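Local coordinates for protein pyruvate kinase (Pseudomonas aeruginosa, PDB 6QXL) that probably catalyses the last step of glycolysis, transferring phosphate from phosphoenolpyruvate to ADP to give pyruvate and ATP, as a homotetramer that binds glucose 6-phosphate, at residues 229-234 against 264-269; 35-38 against 44-47. All blocks are in the same frame, centred on the assembly; numbering follows the deposited sequence.

Contact 1 of 2, residues 229-234 against 264-269; sequences ADDDAL and QKKIIL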
ATOM      1  N   ALA A 229     -28.388 -10.144   3.749  1.00 48.04           N
ATOM      2  CA  ALA A 229     -29.001  -9.020   3.039  1.00 48.52           C
ATOM      3  C   ALA A 229     -28.121  -7.769   3.084  1.00 50.67           C
ATOM      4  O   ALA A 229     -28.116  -7.000   2.145  1.00 55.78           O
ATOM      5  CB  ALA A 229     -30.367  -8.705   3.634  1.00 45.86           C
ATOM      6  N   ASP A 230     -27.401  -7.561   4.180  1.00 51.72           N
ATOM      7  CA  ASP A 230     -26.502  -6.441   4.300  1.00 51.51           C
ATOM      8  C   ASP A 230     -25.536  -6.705   5.439  1.00 47.87           C
ATOM      9  O   ASP A 230     -25.690  -7.663   6.202  1.00 40.58           O
ATOM     10  CB  ASP A 230     -27.286  -5.137   4.587  1.00 58.86           C
ATOM     11  CG  ASP A 230     -28.172  -5.248   5.825  1.00 62.82           C
ATOM     12  OD1 ASP A 230     -29.201  -5.939   5.709  1.00 67.32           O
ATOM     13  OD2 ASP A 230     -27.865  -4.804   6.954  1.00 66.07           O
ATOM     14  N   ASP A 231     -24.531  -5.843   5.553  1.00 49.10           N
ATOM     15  CA  ASP A 231     -23.475  -6.054   6.551  1.00 50.90           C
ATOM     16  C   ASP A 231     -23.987  -6.064   7.983  1.00 50.81           C
ATOM     17  O   ASP A 231     -23.507  -6.842   8.797  1.00 47.54           O
ATOM     18  CB  ASP A 231     -22.350  -5.041   6.376  1.00 52.37           C
ATOM     19  CG  ASP A 231     -21.485  -5.334   5.121  1.00 54.34           C
ATOM     20  OD1 ASP A 231     -21.799  -6.258   4.333  1.00 54.18           O
ATOM     21  OD2 ASP A 231     -20.489  -4.640   4.885  1.00 58.20           O
ATOM     22  N   ASP A 232     -24.985  -5.218   8.296  1.00 54.71           N
ATOM     23  CA  ASP A 232     -25.527  -5.200   9.666  1.00 50.25           C
ATOM     24  C   ASP A 232     -26.214  -6.490  10.029  1.00 45.43           C
ATOM     25  O   ASP A 232     -26.010  -7.012  11.113  1.00 42.13           O
ATOM     26  CB  ASP A 232     -26.438  -3.993   9.889  1.00 56.09           C
ATOM     27  CG  ASP A 232     -25.634  -2.688  10.071  1.00 66.08           C
ATOM     28  OD1 ASP A 232     -24.387  -2.696   9.912  1.00 75.61           O
ATOM     29  OD2 ASP A 232     -26.252  -1.654  10.403  1.00 73.22           O
ATOM     30  N   ALA A 233     -27.006  -7.024   9.114  1.00 46.65           N
ATOM     31  CA  ALA A 233     -27.655  -8.324   9.334  1.00 46.20           C
ATOM     32  C   ALA A 233     -26.605  -9.409   9.634  1.00 48.12           C
ATOM     33  O   ALA A 233     -26.680 -10.102  10.644  1.00 44.83           O
ATOM     34  CB  ALA A 233     -28.497  -8.691   8.135  1.00 46.38           C
ATOM     35  N   LEU A 234     -25.612  -9.517   8.765  1.00 46.21           N
ATOM     36  CA  LEU A 234     -24.587 -10.540   8.904  1.00 42.42           C
ATOM     37  C   LEU A 234     -23.759 -10.335  10.167  1.00 43.64           C
ATOM     38  O   LEU A 234     -23.602 -11.255  10.959  1.00 53.75           O
ATOM     39  CB  LEU A 234     -23.684 -10.528   7.672  1.00 42.67           C
ATOM     40  CG  LEU A 234     -22.530 -11.519   7.676  1.00 43.06           C
ATOM     41  CD1 LEU A 234     -23.043 -12.948   7.670  1.00 43.96           C
ATOM     42  CD2 LEU A 234     -21.618 -11.275   6.514  1.00 42.00           C
ATOM     43  N   GLN A 264     -19.205 -16.281   0.464  1.00 38.51           N
ATOM     44  CA  GLN A 264     -18.306 -17.132   1.206  1.00 37.50           C
ATOM     45  C   GLN A 264     -17.124 -16.322   1.726  1.00 35.37           C
ATOM     46  O   GLN A 264     -16.769 -16.399   2.904  1.00 36.09           O
ATOM     47  CB  GLN A 264     -17.801 -18.315   0.377  1.00 40.11           C
ATOM     48  CG  GLN A 264     -16.834 -19.216   1.143  1.00 38.49           C
ATOM     49  CD  GLN A 264     -16.305 -20.362   0.307  1.00 37.09           C
ATOM     50  OE1 GLN A 264     -17.053 -21.140  -0.250  1.00 44.12           O
ATOM     51  NE2 GLN A 264     -14.992 -20.503   0.262  1.00 39.58           N
ATOM     52  N   LYS A 265     -16.542 -15.510   0.852  1.00 35.13           N
ATOM     53  CA  LYS A 265     -15.386 -14.718   1.238  1.00 32.78           C
ATOM     54  C   LYS A 265     -15.738 -13.657   2.267  1.00 33.15           C
ATOM     55  O   LYS A 265     -14.964 -13.444   3.217  1.00 35.60           O
ATOM     56  CB  LYS A 265     -14.706 -14.122   0.015  1.00 30.92           C
ATOM     57  CG  LYS A 265     -13.811 -15.130  -0.701  1.00 31.48           C
ATOM     58  CD  LYS A 265     -13.641 -14.850  -2.177  1.00 36.68           C
ATOM     59  CE  LYS A 265     -12.359 -15.476  -2.781  1.00 37.54           C
ATOM     60  NZ  LYS A 265     -12.385 -16.975  -2.878  1.00 34.31           N
ATOM     61  N   LYS A 266     -16.905 -13.034   2.121  1.00 34.17           N
ATOM     62  CA  LYS A 266     -17.317 -12.032   3.077  1.00 38.12           C
ATOM     63  C   LYS A 266     -17.553 -12.635   4.452  1.00 39.31           C
ATOM     64  O   LYS A 266     -17.051 -12.125   5.459  1.00 39.31           O
ATOM     65  CB  LYS A 266     -18.572 -11.287   2.584  1.00 40.95           C
ATOM     66  CG  LYS A 266     -19.003 -10.130   3.496  1.00 47.06           C
ATOM     67  CD  LYS A 266     -19.359  -8.793   2.749  1.00 53.54           C
ATOM     68  CE  LYS A 266     -20.730  -8.697   2.127  1.00 56.41           C
ATOM     69  NZ  LYS A 266     -20.875  -7.268   1.793  1.00 63.24           N
ATOM     70  N   ILE A 267     -18.269 -13.754   4.494  1.00 37.41           N
ATOM     71  CA  ILE A 267     -18.585 -14.387   5.766  1.00 35.02           C
ATOM     72  C   ILE A 267     -17.294 -14.752   6.514  1.00 32.24           C
ATOM     73  O   ILE A 267     -17.161 -14.469   7.696  1.00 27.54           O
ATOM     74  CB  ILE A 267     -19.450 -15.634   5.566  1.00 35.92           C
ATOM     75  CG1 ILE A 267     -20.835 -15.270   5.039  1.00 37.74           C
ATOM     76  CG2 ILE A 267     -19.589 -16.396   6.874  1.00 35.71           C
ATOM     77  CD1 ILE A 267     -21.565 -16.432   4.398  1.00 37.38           C
ATOM     78  N   ILE A 268     -16.349 -15.373   5.821  1.00 31.71           N
ATOM     79  CA  ILE A 268     -15.113 -15.785   6.462  1.00 29.96           C
ATOM     80  C   ILE A 268     -14.393 -14.571   7.028  1.00 31.60           C
ATOM     81  O   ILE A 268     -13.982 -14.569   8.189  1.00 35.62           O
ATOM     82  CB  ILE A 268     -14.214 -16.543   5.478  1.00 30.82           C
ATOM     83  CG1 ILE A 268     -14.819 -17.901   5.179  1.00 28.32           C
ATOM     84  CG2 ILE A 268     -12.811 -16.697   6.035  1.00 32.95           C
ATOM     85  CD1 ILE A 268     -14.234 -18.576   3.960  1.00 29.05           C
ATOM     86  N   LEU A 269     -14.260 -13.530   6.218  1.00 35.60           N
ATOM     87  CA  LEU A 269     -13.551 -12.337   6.646  1.00 34.59           C
ATOM     88  C   LEU A 269     -14.250 -11.648   7.824  1.00 34.24           C
ATOM     89  O   LEU A 269     -13.615 -11.311   8.821  1.00 34.13           O
ATOM     90  CB  LEU A 269     -13.401 -11.377   5.484  1.00 39.56           C
ATOM     91  CG  LEU A 269     -12.649 -10.076   5.788  1.00 44.38           C
ATOM     92  CD1 LEU A 269     -11.146 -10.334   6.022  1.00 45.64           C
ATOM     93  CD2 LEU A 269     -12.880  -9.074   4.669  1.00 39.90           C
TER

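Contact 2 of 2, residues 35-38 against 44-47; sequences LNFS and EHRA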
ATOM      1  N   LEU A  35     -22.696 -34.425  14.402  1.00 46.27           N
ATOM      2  CA  LEU A  35     -23.812 -35.314  14.607  1.00 44.97           C
ATOM      3  C   LEU A  35     -25.024 -34.556  14.123  1.00 49.54           C
ATOM      4  O   LEU A  35     -25.435 -33.567  14.751  1.00 47.34           O
ATOM      5  CB  LEU A  35     -23.954 -35.675  16.087  1.00 48.38           C
ATOM      6  CG  LEU A  35     -22.676 -36.117  16.797  1.00 51.98           C
ATOM      7  CD1 LEU A  35     -23.042 -36.471  18.247  1.00 48.98           C
ATOM      8  CD2 LEU A  35     -22.022 -37.319  16.157  1.00 49.85           C
ATOM      9  N   ASN A  36     -25.586 -34.996  12.998  1.00 53.13           N
ATOM     10  CA  ASN A  36     -26.698 -34.285  12.391  1.00 47.63           C
ATOM     11  C   ASN A  36     -27.987 -34.792  12.998  1.00 47.96           C
ATOM     12  O   ASN A  36     -28.380 -35.917  12.744  1.00 48.28           O
ATOM     13  CB  ASN A  36     -26.657 -34.467  10.867  1.00 46.62           C
ATOM     14  CG  ASN A  36     -27.742 -33.702  10.150  1.00 46.28           C
ATOM     15  OD1 ASN A  36     -28.453 -32.884  10.740  1.00 48.30           O
ATOM     16  ND2 ASN A  36     -27.880 -33.972   8.877  1.00 49.73           N
ATOM     17  N   PHE A  37     -28.648 -33.962  13.787  1.00 50.56           N
ATOM     18  CA  PHE A  37     -29.876 -34.393  14.457  1.00 54.62           C
ATOM     19  C   PHE A  37     -31.059 -34.541  13.522  1.00 56.79           C
ATOM     20  O   PHE A  37     -32.065 -35.088  13.927  1.00 62.08           O
ATOM     21  CB  PHE A  37     -30.249 -33.460  15.619  1.00 55.48           C
ATOM     22  CG  PHE A  37     -29.297 -33.506  16.786  1.00 65.16           C
ATOM     23  CD1 PHE A  37     -28.861 -34.718  17.323  1.00 69.18           C
ATOM     24  CD2 PHE A  37     -28.837 -32.329  17.361  1.00 69.92           C
ATOM     25  CE1 PHE A  37     -27.991 -34.755  18.407  1.00 70.61           C
ATOM     26  CE2 PHE A  37     -27.967 -32.347  18.448  1.00 68.17           C
ATOM     27  CZ  PHE A  37     -27.547 -33.563  18.980  1.00 70.27           C
ATOM     28  N   SER A  38     -30.960 -34.084  12.283  1.00 63.28           N
ATOM     29  CA  SER A  38     -32.036 -34.335  11.304  1.00 64.01           C
ATOM     30  C   SER A  38     -32.311 -35.839  11.114  1.00 62.77           C
ATOM     31  O   SER A  38     -33.414 -36.200  10.775  1.00 63.25           O
ATOM     32  CB  SER A  38     -31.667 -33.754   9.936  1.00 67.04           C
ATOM     33  OG  SER A  38     -31.433 -32.372  10.022  1.00 68.91           O
ATOM     34  N   GLU A  44     -28.408 -43.682  18.896  1.00 62.64           N
ATOM     35  CA  GLU A  44     -27.415 -43.761  17.807  1.00 75.69           C
ATOM     36  C   GLU A  44     -26.359 -42.659  17.958  1.00 76.30           C
ATOM     37  O   GLU A  44     -25.149 -42.902  17.787  1.00 58.00           O
ATOM     38  CB  GLU A  44     -28.074 -43.689  16.422  1.00 80.63           C
ATOM     39  CG  GLU A  44     -28.669 -45.043  15.977  1.00 76.71           C
ATOM     40  CD  GLU A  44     -29.568 -44.987  14.748  1.00 79.37           C
ATOM     41  OE1 GLU A  44     -30.313 -43.968  14.599  1.00 75.31           O
ATOM     42  OE2 GLU A  44     -29.577 -45.956  13.962  1.00 82.14           O
ATOM     43  N   HIS A  45     -26.812 -41.458  18.308  1.00 79.64           N
ATOM     44  CA  HIS A  45     -25.888 -40.354  18.517  1.00 78.11           C
ATOM     45  C   HIS A  45     -25.025 -40.603  19.751  1.00 79.81           C
ATOM     46  O   HIS A  45     -23.796 -40.469  19.688  1.00 81.25           O
ATOM     47  CB  HIS A  45     -26.634 -39.023  18.613  1.00 73.64           C
ATOM     48  CG  HIS A  45     -27.331 -38.643  17.337  1.00 66.00           C
ATOM     49  ND1 HIS A  45     -26.704 -38.657  16.094  1.00 59.93           N
ATOM     50  CD2 HIS A  45     -28.617 -38.272  17.120  1.00 60.15           C
ATOM     51  CE1 HIS A  45     -27.585 -38.299  15.184  1.00 61.77           C
ATOM     52  NE2 HIS A  45     -28.752 -38.069  15.777  1.00 61.69           N
ATOM     53  N   ARG A  46     -25.655 -40.984  20.859  1.00 65.75           N
ATOM     54  CA  ARG A  46     -24.905 -41.278  22.084  1.00 60.31           C
ATOM     55  C   ARG A  46     -23.814 -42.313  21.861  1.00 61.04           C
ATOM     56  O   ARG A  46     -22.702 -42.159  22.355  1.00 68.67           O
ATOM     57  CB  ARG A  46     -25.838 -41.769  23.165  1.00 56.27           C
ATOM     58  CG  ARG A  46     -26.677 -40.693  23.759  1.00 56.24           C
ATOM     59  CD  ARG A  46     -27.302 -41.230  25.041  1.00 59.00           C
ATOM     60  NE  ARG A  46     -27.947 -40.161  25.809  1.00 60.58           N
ATOM     61  CZ  ARG A  46     -29.232 -39.831  25.722  1.00 64.87           C
ATOM     62  NH1 ARG A  46     -30.063 -40.433  24.828  1.00 72.53           N
ATOM     63  NH2 ARG A  46     -29.685 -38.827  26.474  1.00 69.25           N
ATOM     64  N   ALA A  47     -24.137 -43.356  21.108  1.00 60.12           N
ATOM     65  CA  ALA A  47     -23.178 -44.425  20.874  1.00 65.16           C
ATOM     66  C   ALA A  47     -21.980 -43.914  20.079  1.00 64.87           C
ATOM     67  O   ALA A  47     -20.831 -44.199  20.435  1.00 77.41           O
ATOM     68  CB  ALA A  47     -23.843 -45.592  20.157  1.00 65.48           C
TER

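Contact 1 of 2, residues 229-234 against 264-269
Lys266 and Asp231 form a salt bridge, with Lys266 NZ giving a hydrogen bond to Asp231 OD1 at 2.9 Å. The ammonium group meets the syn lone pair of OD1, the one turned toward OD2, although OD2 itself stays 4.1 Å from NZ, so across this contact the lysine grips a single oxygen. Two kinks in the lysine chain (chi2 134°, chi3 80°) and a crossing with the aspartate at about a right angle carry its CE to 3.5 Å from Asp231 OD1. A long, flexible lysine suits this place because it spans backbones whose CA atoms, in Asp231 and Lys266, are 9.3 Å apart.

Beside the ion pair the contact is greasy. Leu234 sends one methyl, CD1, to Ile267 CG1 at 4.1 Å, while its other methyl, CD2, rests near the aliphatic CG of Lys266. The forked end of leucine thus serves two neighbours at once, and His270, one turn further along helix 260-273, touches both Asp231 and Leu234. On its barrel-facing side, branched Ile267 packs on Val244 and Val246 of strand 243-247.

Further out, Asp230 is the N-cap of helix 231-239: its OD2 accepts from Ala233 N at 3.2 Å, approached from above the carboxylate plane. The cap fixes the first turn on which Asp231 stands. Two neighbouring barrel helices are therefore joined by a buried apolar seam with a charged pair at its more exposed margin, and the negative carboxylate of Asp231, in the first turn, would probably also interact favourably with the helix dipole.

Contact 2 of 2, residues 35-38 against 44-47
His45 meets Phe37 in a T-shaped (edge-to-face) pair, the edge of the phenylalanine directed at the imidazole face, with ring centroids 5.1 Å apart and planes at 83°. Just before it in helix 42-58, Glu44 turns its carboxylate back to the start of the helix, where OE1 accepts from Thr41 N, a suitable task for an acidic residue in a first turn.

The CG of His45 lies anti to its own carbonyl carbon (chi1 -65°), which projects the imidazole from the helix toward strand 32-36. There His45 CD2 comes 3.6 Å from Phe37 CD1, close to the plane of the phenyl ring. His45 CE1 lies 3.5 Å from Asn36 O, and His45 ND1 lies 4.1 Å from Leu35 CB. All three partners reach the flat imidazole from one side, the phenyl edge at the CD2 end and the strand at ND1 and CE1; NE2 makes a weak hydrogen bond to His39 O. Leu35 O stands 4.3 Å above the plane of the Phe37 ring, over its centre.

Arg46 leaves the helix on the side turned from the strand, and its NH2 forms a salt bridge with Asp185 of helix 174-185, where Phe37 packs on Leu182.

Where the strand ends, Asn36 OD1 accepts from Ser38 OG (3.1 Å) and Ser38 N (3.2 Å), both from the same face of the amide; the second bond makes an Asx turn. Two bonds on one oxygen restrict rotation of the amide, and the side chain of Asn36 lies about 6 Å from the bound malonate ion. In related pyruvate kinases the corresponding asparagine and serine contribute to the potassium site. The chemistry implies a buried aromatic joint in a beta-alpha-beta unit, holding strand to helix without any direct hydrogen bond between the two segments.

Overall arrangement
Both contacts belong to the eight-stranded parallel barrel of the TIM-barrel domain, where they lie on opposite sides of the chain's centre. Their centres are about 30 Å apart and their nearest atoms about 19 Å, so they do not touch. Along the chain contact 2 comes first, closing the turn from strand 32-36 into helix 42-58; contact 1 follows much later, pairing helices 231-239 and 260-273 outside strand 243-247. One fastens a strand to its own following helix, the other helix to helix. They occupy different sectors of the barrel, Asn36 of contact 2 being nearer the ligands than Ile267 of contact 1 (side chains about 6 and 11 Å from malonate).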